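Local coordinates for cobalamin biosynthesis protein CobN (PDB 7C6O) that probably serves as the large catalytic subunit of an ATP-dependent cobaltochelatase, inserting cobalt into the corrin ring during cobalamin biosynthesis, at residues A[398-403]-A[413-418]; A[422-427]-A[1135-1140]; A[585-590]-A[813-818]; A[1131-1136]-A[1179-1184]. All blocks are in the same frame, centred on the assembly; numbering follows the deposited sequence. Where two conformers were deposited one is given.

Interaction 1 of 4, residues A[398-403]-A[413-418]; sequences LLQAMR and PGVESN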
loop_
_atom_site.group_PDB
_atom_site.type_symbol
_atom_site.label_atom_id
_atom_site.label_comp_id
_atom_site.label_asym_id
_atom_site.label_seq_id
_atom_site.Cartn_x
_atom_site.Cartn_y
_atom_site.Cartn_z
ATOM N N LEU A 398 2.773 -12.738 -21.976
ATOM C CA LEU A 398 4.123 -12.391 -21.543
ATOM C C LEU A 398 5.145 -13.370 -22.107
ATOM O O LEU A 398 6.192 -12.961 -22.621
ATOM C CB LEU A 398 4.195 -12.358 -20.016
ATOM C CG LEU A 398 5.596 -12.175 -19.426
ATOM C CD1 LEU A 398 6.180 -10.828 -19.829
ATOM C CD2 LEU A 398 5.574 -12.320 -17.910
ATOM N N LEU A 399 4.855 -14.670 -22.023
ATOM C CA LEU A 399 5.791 -15.672 -22.525
ATOM C C LEU A 399 5.973 -15.551 -24.034
ATOM O O LEU A 399 7.082 -15.731 -24.548
ATOM C CB LEU A 399 5.308 -17.071 -22.142
ATOM C CG LEU A 399 5.294 -17.310 -20.630
ATOM C CD1 LEU A 399 4.651 -18.637 -20.255
ATOM C CD2 LEU A 399 6.698 -17.223 -20.087
ATOM N N GLN A 400 4.893 -15.245 -24.758
ATOM C CA GLN A 400 5.004 -15.033 -26.199
ATOM C C GLN A 400 5.878 -13.828 -26.513
ATOM O O GLN A 400 6.707 -13.874 -27.429
ATOM C CB GLN A 400 3.614 -14.861 -26.812
ATOM C CG GLN A 400 2.786 -16.130 -26.828
ATOM C CD GLN A 400 1.363 -15.883 -27.277
ATOM O OE1 GLN A 400 0.911 -14.740 -27.335
ATOM N NE2 GLN A 400 0.648 -16.954 -27.599
ATOM N N ALA A 401 5.708 -12.738 -25.762
ATOM C CA ALA A 401 6.535 -11.557 -25.984
ATOM C C ALA A 401 7.991 -11.827 -25.628
ATOM O O ALA A 401 8.901 -11.339 -26.309
ATOM C CB ALA A 401 5.998 -10.380 -25.176
ATOM N N MET A 402 8.231 -12.596 -24.561
ATOM C CA MET A 402 9.602 -12.948 -24.200
ATOM C C MET A 402 10.256 -13.789 -25.287
ATOM O O MET A 402 11.419 -13.558 -25.644
ATOM C CB MET A 402 9.625 -13.686 -22.861
ATOM C CG MET A 402 9.333 -12.795 -21.666
ATOM S SD MET A 402 9.181 -13.716 -20.126
ATOM C CE MET A 402 10.863 -14.289 -19.894
ATOM N N ARG A 403 9.527 -14.772 -25.825
ATOM C CA ARG A 403 10.059 -15.566 -26.927
ATOM C C ARG A 403 10.415 -14.683 -28.114
ATOM O O ARG A 403 11.469 -14.861 -28.736
ATOM C CB ARG A 403 9.051 -16.638 -27.346
ATOM C CG ARG A 403 9.524 -17.499 -28.513
ATOM C CD ARG A 403 8.384 -18.308 -29.109
ATOM N N PRO A 413 3.077 -25.706 -22.706
ATOM C CA PRO A 413 1.740 -25.859 -23.290
ATOM C C PRO A 413 0.977 -24.547 -23.225
ATOM O O PRO A 413 1.058 -23.807 -22.243
ATOM C CB PRO A 413 1.088 -26.937 -22.417
ATOM C CG PRO A 413 2.231 -27.645 -21.754
ATOM C CD PRO A 413 3.283 -26.599 -21.554
ATOM N N GLY A 414 0.252 -24.248 -24.300
ATOM C CA GLY A 414 -0.550 -23.053 -24.376
ATOM C C GLY A 414 0.178 -21.816 -24.856
ATOM O O GLY A 414 -0.477 -20.854 -25.267
ATOM N N VAL A 415 1.509 -21.799 -24.807
ATOM C CA VAL A 415 2.246 -20.637 -25.298
ATOM C C VAL A 415 2.199 -20.593 -26.820
ATOM O O VAL A 415 1.770 -19.600 -27.419
ATOM C CB VAL A 415 3.693 -20.649 -24.778
ATOM C CG1 VAL A 415 4.491 -19.514 -25.403
ATOM C CG2 VAL A 415 3.707 -20.540 -23.264
ATOM N N GLU A 416 2.631 -21.679 -27.465
ATOM C CA GLU A 416 2.556 -21.755 -28.920
ATOM C C GLU A 416 1.110 -21.762 -29.401
ATOM O O GLU A 416 0.769 -21.072 -30.370
ATOM C CB GLU A 416 3.292 -23.000 -29.417
ATOM C CG GLU A 416 3.194 -23.214 -30.916
ATOM C CD GLU A 416 3.784 -22.060 -31.701
ATOM O OE1 GLU A 416 4.883 -21.592 -31.334
ATOM O OE2 GLU A 416 3.145 -21.615 -32.678
ATOM N N SER A 417 0.245 -22.526 -28.736
ATOM C CA SER A 417 -1.149 -22.646 -29.150
ATOM C C SER A 417 -2.029 -21.511 -28.639
ATOM O O SER A 417 -3.237 -21.532 -28.898
ATOM C CB SER A 417 -1.722 -23.989 -28.690
ATOM O OG SER A 417 -1.691 -24.109 -27.279
ATOM N N ASN A 418 -1.460 -20.535 -27.927
ATOM C CA ASN A 418 -2.189 -19.364 -27.433
ATOM C C ASN A 418 -3.402 -19.781 -26.593
ATOM O O ASN A 418 -4.546 -19.404 -26.864
ATOM C CB ASN A 418 -2.606 -18.454 -28.596
ATOM C CG ASN A 418 -3.007 -17.069 -28.135
ATOM O OD1 ASN A 418 -2.421 -16.519 -27.203
ATOM N ND2 ASN A 418 -4.017 -16.502 -28.779
HETATM O O HOH W 1 -1.671 -13.633 -26.183
#

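Interaction 2 of 4, residues A[422-427]-A[1135-1140]; sequences ALIHAL and HGYKGA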
loop_
_atom_site.group_PDB
_atom_site.type_symbol
_atom_site.label_atom_id
_atom_site.label_comp_id
_atom_site.label_asym_id
_atom_site.label_seq_id
_atom_site.Cartn_x
_atom_site.Cartn_y
_atom_site.Cartn_z
ATOM N N ALA A 422 -4.479 -24.310 -21.190
ATOM C CA ALA A 422 -3.469 -25.355 -21.327
ATOM C C ALA A 422 -2.252 -25.059 -20.461
ATOM O O ALA A 422 -1.695 -25.965 -19.828
ATOM C CB ALA A 422 -3.059 -25.501 -22.792
ATOM N N LEU A 423 -1.830 -23.794 -20.415
ATOM C CA LEU A 423 -0.677 -23.425 -19.603
ATOM C C LEU A 423 -0.959 -23.639 -18.122
ATOM O O LEU A 423 -0.172 -24.277 -17.414
ATOM C CB LEU A 423 -0.287 -21.972 -19.867
ATOM C CG LEU A 423 0.907 -21.463 -19.052
ATOM C CD1 LEU A 423 2.168 -22.239 -19.418
ATOM C CD2 LEU A 423 1.109 -19.967 -19.249
ATOM N N ILE A 424 -2.086 -23.112 -17.636
ATOM C CA ILE A 424 -2.360 -23.189 -16.208
ATOM C C ILE A 424 -2.658 -24.625 -15.793
ATOM O O ILE A 424 -2.290 -25.045 -14.689
ATOM C CB ILE A 424 -3.497 -22.217 -15.827
ATOM C CG1 ILE A 424 -3.457 -21.911 -14.329
ATOM C CG2 ILE A 424 -4.864 -22.751 -16.244
ATOM C CD1 ILE A 424 -2.262 -21.071 -13.924
ATOM N N HIS A 425 -3.300 -25.410 -16.665
ATOM C CA HIS A 425 -3.521 -26.820 -16.352
ATOM C C HIS A 425 -2.200 -27.567 -16.249
ATOM O O HIS A 425 -2.031 -28.430 -15.380
ATOM C CB HIS A 425 -4.419 -27.468 -17.405
ATOM C CG HIS A 425 -5.831 -26.974 -17.386
ATOM N ND1 HIS A 425 -6.799 -27.461 -18.237
ATOM C CD2 HIS A 425 -6.437 -26.033 -16.624
ATOM C CE1 HIS A 425 -7.943 -26.844 -17.998
ATOM N NE2 HIS A 425 -7.750 -25.971 -17.025
ATOM N N ALA A 426 -1.252 -27.251 -17.135
ATOM C CA ALA A 426 0.061 -27.882 -17.069
ATOM C C ALA A 426 0.778 -27.523 -15.774
ATOM O O ALA A 426 1.474 -28.361 -15.186
ATOM C CB ALA A 426 0.900 -27.473 -18.280
ATOM N N LEU A 427 0.617 -26.281 -15.309
ATOM C CA LEU A 427 1.243 -25.876 -14.055
ATOM C C LEU A 427 0.607 -26.583 -12.866
ATOM O O LEU A 427 1.312 -27.026 -11.953
ATOM C CB LEU A 427 1.157 -24.359 -13.889
ATOM C CG LEU A 427 1.728 -23.790 -12.589
ATOM C CD1 LEU A 427 3.188 -24.208 -12.412
ATOM C CD2 LEU A 427 1.589 -22.275 -12.550
ATOM N N HIS A 1135 -13.215 -15.890 -20.218
ATOM C CA HIS A 1135 -11.872 -15.834 -19.652
ATOM C C HIS A 1135 -11.444 -17.152 -19.014
ATOM O O HIS A 1135 -10.572 -17.150 -18.139
ATOM C CB HIS A 1135 -11.769 -14.680 -18.651
ATOM C CG HIS A 1135 -11.792 -13.332 -19.300
ATOM N ND1 HIS A 1135 -10.667 -12.751 -19.847
ATOM C CD2 HIS A 1135 -12.808 -12.463 -19.520
ATOM C CE1 HIS A 1135 -10.986 -11.578 -20.364
ATOM N NE2 HIS A 1135 -12.279 -11.379 -20.179
ATOM N N GLY A 1136 -12.043 -18.267 -19.431
ATOM C CA GLY A 1136 -11.493 -19.582 -19.133
ATOM C C GLY A 1136 -11.273 -19.842 -17.655
ATOM O O GLY A 1136 -12.145 -19.595 -16.815
ATOM N N TYR A 1137 -10.077 -20.351 -17.337
ATOM C CA TYR A 1137 -9.762 -20.783 -15.976
ATOM C C TYR A 1137 -9.991 -19.664 -14.966
ATOM O O TYR A 1137 -10.616 -19.876 -13.920
ATOM C CB TYR A 1137 -8.313 -21.280 -15.917
ATOM C CG TYR A 1137 -7.808 -21.625 -14.529
ATOM C CD1 TYR A 1137 -7.253 -20.652 -13.708
ATOM C CD2 TYR A 1137 -7.864 -22.928 -14.048
ATOM C CE1 TYR A 1137 -6.788 -20.960 -12.446
ATOM C CE2 TYR A 1137 -7.394 -23.247 -12.783
ATOM C CZ TYR A 1137 -6.859 -22.255 -11.987
ATOM O OH TYR A 1137 -6.389 -22.557 -10.725
ATOM N N LYS A 1138 -9.489 -18.464 -15.262
ATOM C CA LYS A 1138 -9.573 -17.374 -14.293
ATOM C C LYS A 1138 -11.003 -16.863 -14.153
ATOM O O LYS A 1138 -11.426 -16.484 -13.055
ATOM C CB LYS A 1138 -8.629 -16.243 -14.697
ATOM C CG LYS A 1138 -8.487 -15.141 -13.654
ATOM C CD LYS A 1138 -8.104 -15.702 -12.292
ATOM C CE LYS A 1138 -7.584 -14.611 -11.367
ATOM N NZ LYS A 1138 -8.478 -13.422 -11.335
ATOM N N GLY A 1139 -11.763 -16.844 -15.249
ATOM C CA GLY A 1139 -13.170 -16.502 -15.144
ATOM C C GLY A 1139 -13.927 -17.461 -14.244
ATOM O O GLY A 1139 -14.739 -17.043 -13.416
ATOM N N ALA A 1140 -13.660 -18.760 -14.390
ATOM C CA ALA A 1140 -14.255 -19.753 -13.502
ATOM C C ALA A 1140 -13.765 -19.576 -12.072
ATOM O O ALA A 1140 -14.531 -19.755 -11.117
ATOM C CB ALA A 1140 -13.931 -21.157 -14.010
#

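Interaction 3 of 4, residues A[585-590]-A[813-818]; sequences PLIYPF and RALDGR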
loop_
_atom_site.group_PDB
_atom_site.type_symbol
_atom_site.label_atom_id
_atom_site.label_comp_id
_atom_site.label_asym_id
_atom_site.label_seq_id
_atom_site.Cartn_x
_atom_site.Cartn_y
_atom_site.Cartn_z
ATOM N N PRO A 585 16.132 -9.832 -7.936
ATOM C CA PRO A 585 15.241 -8.782 -8.440
ATOM C C PRO A 585 13.823 -9.312 -8.587
ATOM O O PRO A 585 13.607 -10.444 -9.025
ATOM C CB PRO A 585 15.852 -8.415 -9.798
ATOM C CG PRO A 585 17.290 -8.849 -9.698
ATOM C CD PRO A 585 17.265 -10.083 -8.843
ATOM N N LEU A 586 12.853 -8.487 -8.201
ATOM C CA LEU A 586 11.443 -8.860 -8.230
ATOM C C LEU A 586 10.675 -7.855 -9.076
ATOM O O LEU A 586 10.645 -6.660 -8.759
ATOM C CB LEU A 586 10.864 -8.934 -6.814
ATOM C CG LEU A 586 9.362 -9.207 -6.674
ATOM C CD1 LEU A 586 8.982 -10.536 -7.310
ATOM C CD2 LEU A 586 8.936 -9.169 -5.206
ATOM N N ILE A 587 10.060 -8.342 -10.148
ATOM C CA ILE A 587 9.239 -7.538 -11.047
ATOM C C ILE A 587 7.803 -8.018 -10.898
ATOM O O ILE A 587 7.544 -9.227 -10.925
ATOM C CB ILE A 587 9.731 -7.655 -12.499
ATOM C CG1 ILE A 587 11.196 -7.217 -12.584
ATOM C CG2 ILE A 587 8.855 -6.825 -13.430
ATOM C CD1 ILE A 587 11.913 -7.717 -13.812
ATOM N N TYR A 588 6.873 -7.079 -10.742
ATOM C CA TYR A 588 5.577 -7.374 -10.132
ATOM C C TYR A 588 4.459 -6.619 -10.838
ATOM O O TYR A 588 4.099 -5.503 -10.442
ATOM C CB TYR A 588 5.613 -7.016 -8.646
ATOM C CG TYR A 588 4.799 -7.886 -7.713
ATOM C CD1 TYR A 588 3.584 -8.437 -8.104
ATOM C CD2 TYR A 588 5.248 -8.136 -6.421
ATOM C CE1 TYR A 588 2.844 -9.221 -7.227
ATOM C CE2 TYR A 588 4.522 -8.916 -5.545
ATOM C CZ TYR A 588 3.323 -9.454 -5.949
ATOM O OH TYR A 588 2.611 -10.227 -5.064
ATOM N N PRO A 589 3.884 -7.197 -11.894
ATOM C CA PRO A 589 2.666 -6.613 -12.473
ATOM C C PRO A 589 1.575 -6.510 -11.415
ATOM O O PRO A 589 1.320 -7.460 -10.672
ATOM C CB PRO A 589 2.295 -7.597 -13.587
ATOM C CG PRO A 589 3.600 -8.243 -13.957
ATOM C CD PRO A 589 4.370 -8.352 -12.671
ATOM N N PHE A 590 0.942 -5.340 -11.332
ATOM C CA PHE A 590 0.092 -5.060 -10.184
ATOM C C PHE A 590 -1.052 -4.134 -10.565
ATOM O O PHE A 590 -0.854 -3.153 -11.280
ATOM C CB PHE A 590 0.904 -4.438 -9.044
ATOM C CG PHE A 590 0.503 -4.931 -7.692
ATOM C CD1 PHE A 590 -0.601 -4.400 -7.049
ATOM C CD2 PHE A 590 1.218 -5.940 -7.073
ATOM C CE1 PHE A 590 -0.980 -4.864 -5.808
ATOM C CE2 PHE A 590 0.848 -6.409 -5.829
ATOM C CZ PHE A 590 -0.248 -5.872 -5.194
ATOM N N ARG A 813 11.429 -4.316 -20.176
ATOM C CA ARG A 813 12.413 -3.303 -19.800
ATOM C C ARG A 813 12.942 -3.553 -18.394
ATOM O O ARG A 813 14.144 -3.408 -18.138
ATOM C CB ARG A 813 11.804 -1.901 -19.896
ATOM C CG ARG A 813 11.477 -1.440 -21.310
ATOM C CD ARG A 813 11.125 0.053 -21.354
ATOM N NE ARG A 813 12.262 0.905 -21.005
ATOM C CZ ARG A 813 12.325 1.676 -19.922
ATOM N NH1 ARG A 813 11.306 1.725 -19.074
ATOM N NH2 ARG A 813 13.406 2.410 -19.690
ATOM N N ALA A 814 12.056 -3.926 -17.467
ATOM C CA ALA A 814 12.485 -4.198 -16.100
ATOM C C ALA A 814 13.400 -5.413 -16.042
ATOM O O ALA A 814 14.382 -5.421 -15.289
ATOM C CB ALA A 814 11.267 -4.393 -15.197
ATOM N N LEU A 815 13.095 -6.449 -16.833
ATOM C CA LEU A 815 13.974 -7.609 -16.925
ATOM C C LEU A 815 15.330 -7.245 -17.508
ATOM O O LEU A 815 16.303 -7.981 -17.300
ATOM C CB LEU A 815 13.319 -8.699 -17.772
ATOM C CG LEU A 815 12.181 -9.484 -17.121
ATOM C CD1 LEU A 815 11.394 -10.257 -18.170
ATOM C CD2 LEU A 815 12.735 -10.429 -16.064
ATOM N N ASP A 816 15.409 -6.131 -18.233
ATOM C CA ASP A 816 16.648 -5.613 -18.790
ATOM C C ASP A 816 17.334 -4.618 -17.865
ATOM O O ASP A 816 18.334 -4.012 -18.261
ATOM C CB ASP A 816 16.374 -4.950 -20.139
ATOM C CG ASP A 816 17.145 -5.588 -21.263
ATOM O OD1 ASP A 816 16.758 -6.696 -21.689
ATOM O OD2 ASP A 816 18.138 -4.981 -21.717
ATOM N N GLY A 817 16.812 -4.424 -16.658
ATOM C CA GLY A 817 17.427 -3.507 -15.721
ATOM C C GLY A 817 17.330 -2.049 -16.108
ATOM O O GLY A 817 18.214 -1.262 -15.759
ATOM N N ARG A 818 16.286 -1.664 -16.830
ATOM C CA ARG A 818 16.098 -0.268 -17.183
ATOM C C ARG A 818 15.257 0.431 -16.121
ATOM O O ARG A 818 14.614 -0.208 -15.285
ATOM C CB ARG A 818 15.445 -0.149 -18.559
ATOM C CG ARG A 818 16.213 -0.906 -19.631
ATOM C CD ARG A 818 15.956 -0.354 -21.017
ATOM N NE ARG A 818 16.835 -0.962 -22.013
ATOM C CZ ARG A 818 17.970 -0.418 -22.443
ATOM N NH1 ARG A 818 18.370 0.755 -21.968
ATOM N NH2 ARG A 818 18.703 -1.044 -23.353
#

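Interaction 4 of 4, residues A[1131-1136]-A[1179-1184]; sequences AMRRHG and RTFMTE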
loop_
_atom_site.group_PDB
_atom_site.type_symbol
_atom_site.label_atom_id
_atom_site.label_comp_id
_atom_site.label_asym_id
_atom_site.label_seq_id
_atom_site.Cartn_x
_atom_site.Cartn_y
_atom_site.Cartn_z
ATOM N N ALA A 1131 -19.370 -12.691 -19.251
ATOM C CA ALA A 1131 -18.043 -12.092 -19.347
ATOM C C ALA A 1131 -16.974 -13.005 -18.757
ATOM O O ALA A 1131 -15.883 -13.142 -19.324
ATOM C CB ALA A 1131 -18.026 -10.731 -18.648
ATOM N N MET A 1132 -17.260 -13.631 -17.614
ATOM C CA MET A 1132 -16.283 -14.548 -17.035
ATOM C C MET A 1132 -16.102 -15.791 -17.896
ATOM O O MET A 1132 -14.998 -16.346 -17.956
ATOM C CB MET A 1132 -16.693 -14.934 -15.613
ATOM C CG MET A 1132 -16.796 -13.759 -14.645
ATOM S SD MET A 1132 -15.236 -12.872 -14.399
ATOM C CE MET A 1132 -15.443 -11.460 -15.486
ATOM N N ARG A 1133 -17.159 -16.235 -18.581
ATOM C CA ARG A 1133 -17.027 -17.379 -19.472
ATOM C C ARG A 1133 -16.210 -17.061 -20.715
ATOM O O ARG A 1133 -15.912 -17.978 -21.490
ATOM C CB ARG A 1133 -18.408 -17.906 -19.872
ATOM C CG ARG A 1133 -19.120 -18.641 -18.749
ATOM C CD ARG A 1133 -20.274 -19.474 -19.272
ATOM N NE ARG A 1133 -21.326 -18.645 -19.849
ATOM C CZ ARG A 1133 -22.361 -18.170 -19.165
ATOM N NH1 ARG A 1133 -22.487 -18.444 -17.873
ATOM N NH2 ARG A 1133 -23.272 -17.426 -19.773
ATOM N N ARG A 1134 -15.842 -15.802 -20.928
ATOM C CA ARG A 1134 -14.885 -15.443 -21.963
ATOM C C ARG A 1134 -13.444 -15.524 -21.481
ATOM O O ARG A 1134 -12.529 -15.258 -22.266
ATOM C CB ARG A 1134 -15.159 -14.028 -22.485
ATOM C CG ARG A 1134 -16.515 -13.853 -23.142
ATOM C CD ARG A 1134 -16.580 -12.551 -23.917
ATOM N NE ARG A 1134 -16.403 -11.386 -23.058
ATOM C CZ ARG A 1134 -17.404 -10.721 -22.491
ATOM N NH1 ARG A 1134 -18.657 -11.110 -22.689
ATOM N NH2 ARG A 1134 -17.152 -9.669 -21.724
ATOM N N HIS A 1135 -13.215 -15.890 -20.218
ATOM C CA HIS A 1135 -11.872 -15.834 -19.652
ATOM C C HIS A 1135 -11.444 -17.152 -19.014
ATOM O O HIS A 1135 -10.572 -17.150 -18.139
ATOM C CB HIS A 1135 -11.769 -14.680 -18.651
ATOM C CG HIS A 1135 -11.792 -13.332 -19.300
ATOM N ND1 HIS A 1135 -10.667 -12.751 -19.847
ATOM C CD2 HIS A 1135 -12.808 -12.463 -19.520
ATOM C CE1 HIS A 1135 -10.986 -11.578 -20.364
ATOM N NE2 HIS A 1135 -12.279 -11.379 -20.179
ATOM N N GLY A 1136 -12.043 -18.267 -19.431
ATOM C CA GLY A 1136 -11.493 -19.582 -19.133
ATOM C C GLY A 1136 -11.273 -19.842 -17.655
ATOM O O GLY A 1136 -12.145 -19.595 -16.815
ATOM N N ARG A 1179 -21.960 -25.181 -16.082
ATOM C CA ARG A 1179 -21.296 -26.410 -15.655
ATOM C C ARG A 1179 -20.311 -26.903 -16.709
ATOM O O ARG A 1179 -19.194 -27.317 -16.382
ATOM C CB ARG A 1179 -22.330 -27.493 -15.354
ATOM C CG ARG A 1179 -21.719 -28.871 -15.186
ATOM C CD ARG A 1179 -21.924 -29.395 -13.783
ATOM N NE ARG A 1179 -23.194 -30.098 -13.646
ATOM C CZ ARG A 1179 -23.306 -31.416 -13.530
ATOM N NH1 ARG A 1179 -22.219 -32.176 -13.526
ATOM N NH2 ARG A 1179 -24.501 -31.973 -13.407
ATOM N N THR A 1180 -20.717 -26.879 -17.981
ATOM C CA THR A 1180 -19.813 -27.272 -19.057
ATOM C C THR A 1180 -18.576 -26.386 -19.087
ATOM O O THR A 1180 -17.453 -26.877 -19.249
ATOM C CB THR A 1180 -20.543 -27.214 -20.400
ATOM O OG1 THR A 1180 -21.573 -28.208 -20.427
ATOM C CG2 THR A 1180 -19.573 -27.455 -21.552
ATOM N N PHE A 1181 -18.767 -25.073 -18.935
ATOM C CA PHE A 1181 -17.635 -24.154 -18.899
ATOM C C PHE A 1181 -16.726 -24.444 -17.710
ATOM O O PHE A 1181 -15.498 -24.505 -17.854
ATOM C CB PHE A 1181 -18.144 -22.711 -18.857
ATOM C CG PHE A 1181 -17.115 -21.720 -18.394
ATOM C CD1 PHE A 1181 -16.074 -21.342 -19.226
ATOM C CD2 PHE A 1181 -17.189 -21.166 -17.126
ATOM C CE1 PHE A 1181 -15.123 -20.433 -18.803
ATOM C CE2 PHE A 1181 -16.242 -20.252 -16.698
ATOM C CZ PHE A 1181 -15.208 -19.886 -17.539
ATOM N N MET A 1182 -17.314 -24.622 -16.523
ATOM C CA MET A 1182 -16.520 -24.930 -15.336
ATOM C C MET A 1182 -15.749 -26.232 -15.508
ATOM O O MET A 1182 -14.574 -26.320 -15.136
ATOM C CB MET A 1182 -17.419 -25.017 -14.101
ATOM C CG MET A 1182 -18.119 -23.724 -13.708
ATOM S SD MET A 1182 -17.020 -22.447 -13.067
ATOM C CE MET A 1182 -16.135 -23.349 -11.795
ATOM N N THR A 1183 -16.394 -27.256 -16.069
ATOM C CA THR A 1183 -15.745 -28.557 -16.203
ATOM C C THR A 1183 -14.546 -28.489 -17.146
ATOM O O THR A 1183 -13.508 -29.108 -16.886
ATOM C CB THR A 1183 -16.760 -29.593 -16.688
ATOM O OG1 THR A 1183 -17.814 -29.712 -15.725
ATOM C CG2 THR A 1183 -16.096 -30.951 -16.883
ATOM N N GLU A 1184 -14.665 -27.731 -18.238
ATOM C CA GLU A 1184 -13.577 -27.670 -19.206
ATOM C C GLU A 1184 -12.430 -26.793 -18.714
ATOM O O GLU A 1184 -11.260 -27.175 -18.835
ATOM C CB GLU A 1184 -14.109 -27.168 -20.548
ATOM C CG GLU A 1184 -15.133 -28.103 -21.182
ATOM C CD GLU A 1184 -15.812 -27.501 -22.398
ATOM O OE1 GLU A 1184 -15.709 -26.271 -22.594
ATOM O OE2 GLU A 1184 -16.452 -28.259 -23.158
#

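Interaction 1 of 4, residues A[398-403]-A[413-418]
Gln-400 and Leu-399, neighbours on helix 391-405, meet Val-415 and Asn-418 in the loop that returns the chain to helix 420-431, so this is a helix-loop-helix connection folded back on its own first helix. The polar part belongs to the Gln-400 amide. Its chain runs extended past CG (chi2 173°) and carries the amide past the Val-415 side chain to that residue's own carbonyl. There NE2 gives an almost straight hydrogen bond to Val-415 O at 2.9 Å (N-H...O 178°), lying in both the carbonyl plane and the plane of its own amide. NE2 also donates to Asn-418 OD1, and this second bond is more bent: the donor stands above the Asn-418 carbonyl plane. Two acceptors thus fix the amide's rotation. The apolar part is made by Val-415. Its CG2 meets Leu-399 CD1 at 3.7 Å, the two side chains crossing at about a right angle, while Val-415 CG1 lies beside Gln-400 CG at 4.0 Å. Leu-399 also packs on Leu-423 and Leu-503, so the same leucine joins helix 391-405 to helix 420-431 and to strand 503-507. One water donates to both amide oxygens, 3.0 Å from Gln-400 OE1 and 3.2 Å from Asn-418 OD1.

Interaction 2 of 4, residues A[422-427]-A[1135-1140]
The backbones of helix 420-431 and the first turn of helix 1136-1157 come closest at Ile-424 and Tyr-1137, whose CA atoms are 7.8 Å apart, a gap bridged by side chains with no hydrogen bond between the two segments. Ile-424 lies against one face of the Tyr-1137 ring. Its CG2 methyl sits toward the CB end, 3.6 Å from Tyr-1137 CG, and makes a CH-pi contact 27° off the ring normal. The other branch covers the farther part of the same face: Ile-424 CG1 is 3.9 Å from Tyr-1137 CE1. With CG1 turned opposite the backbone N (chi1 -160°), both branches of the isoleucine are brought to the ring. This is helix-to-helix packing between parts of the CobN/magnesium chelatase chain some 700 residues apart. Polar bonds frame the apolar patch. Tyr-1137 OH bonds to Ile-383 O, fixing the far end of the ring, and Tyr-1137 N bonds to the side-chain OD1 of Asp-421, a polar tie between the starts of the two helices. His-425, next along the helix from Ile-424, comes nearer with its ring end, NE2 4.3 Å from Tyr-1137 CD2; the tyrosine carbon lies at the edge of the imidazole, near its plane. That NE2 is itself hydrogen-bonded to Ser-1185 O, and the imidazole meets Trp-1188 edge-to-face.

Interaction 3 of 4, residues A[585-590]-A[813-818]
Ile-587 carries most of this contact: from strand 586-591 it reaches across to the C-terminal turn of helix 807-815, where Ala-814 and Leu-815 receive it. Its CD1 methyl comes to rest on the helix backbone itself, 3.5 Å from both Ala-814 C and Leu-815 N, and so packs against the peptide linking those two residues. CG1 stands beside the strand's backbone N (chi1 -58°) and the chain then runs out extended, which is what takes CD1 that far. Ala-814 offers a small methyl aimed at the strand. CG1, CG2 and CD1 of the isoleucine all gather round it, with Ala-814 CB 3.7 Å from Ile-587 CD1 and 3.9 Å from Ile-587 CG2. Leu-815 brings one branch to the same face of the peptide, its CD2 lying 3.6 Å from Ile-587 CD1. No hydrogen bond crosses the contact, and all three touching residues are buried. Immediately after them the helix closes in a Schellman motif, with Gly-817 at positive phi, Arg-818 N bonding back to Arg-813 O at 3.1 Å and Gly-817 N to Ala-814 O. In the fold this is a helix laid on a beta sheet. Strand 586-591 runs parallel between strands 551-555 and 608-612; Leu-815 continues onto Ala-551 and Val-553 of the former, Ile-587 also touches Val-610 of the latter, and Pro-585 packs on Arg-355 and His-356 of helix 343-361.

Interaction 4 of 4, residues A[1131-1136]-A[1179-1184]
Met-1132, in helix 1126-1132, meets Phe-1181 of helix 1176-1185 through its backbone: Met-1132 O lies 3.6 Å from Phe-1181 CZ, while its own side chain leads off elsewhere. That carbonyl also accepts His-1135 N, closing a type I turn from Met-1132 to His-1135 that sets Arg-1133 against the phenyl ring. Arg-1133 follows and supplies the main side-chain contact. Its CG sits over one face of the ring, 3.8 Å from the centroid and 19° off the normal, a CH-pi contact; Arg-1133 CD carries on toward the ring's root, 3.9 Å from Phe-1181 CB. The chain then bends at chi3 (-65°). CG and CD thus cover the phenyl, and the guanidinium plane stands at 76° to it. The charged end goes instead to Asn-1178 OD1 through NH1. At Gly-1136, where phi is positive, the peptide N lies at the ring edge in its plane, and Gly-1136 O approaches Phe-1181 CZ obliquely at 3.2 Å. Phe-1181 is thereby received in a pocket of backbone and arginine stem. Around the contact is a bundle of C-terminal helices: the ring also touches Ala-1140 of helix 1136-1157, and Met-1182, next on the same helix as Phe-1181, packs on Ala-1140 and on Leu-1190 and Met-1193 of helix 1187-1203.

How the interactions relate
Following the chain, interaction 1 closes first, a short local loop between helix 391-405 and the approach to helix 420-431. Interaction 2 opens on that next helix and closes a loop of some 700 residues at helix 1136-1157; interaction 3, joining strand 586-591 to helix 807-815, is nested inside it. Interaction 4 begins where interaction 2 ends, sharing His-1135 and Gly-1136, and brings in helix 1176-1185. Interactions 1 and 2 touch through Pro-413 with Leu-423 and Ala-426; 2 and 4 through Ala-1140 with Phe-1181 and Met-1182. Contacts 1, 2 and 4 thus form a continuous run, while interaction 3 lies about 19 Å from interaction 1, centre to centre.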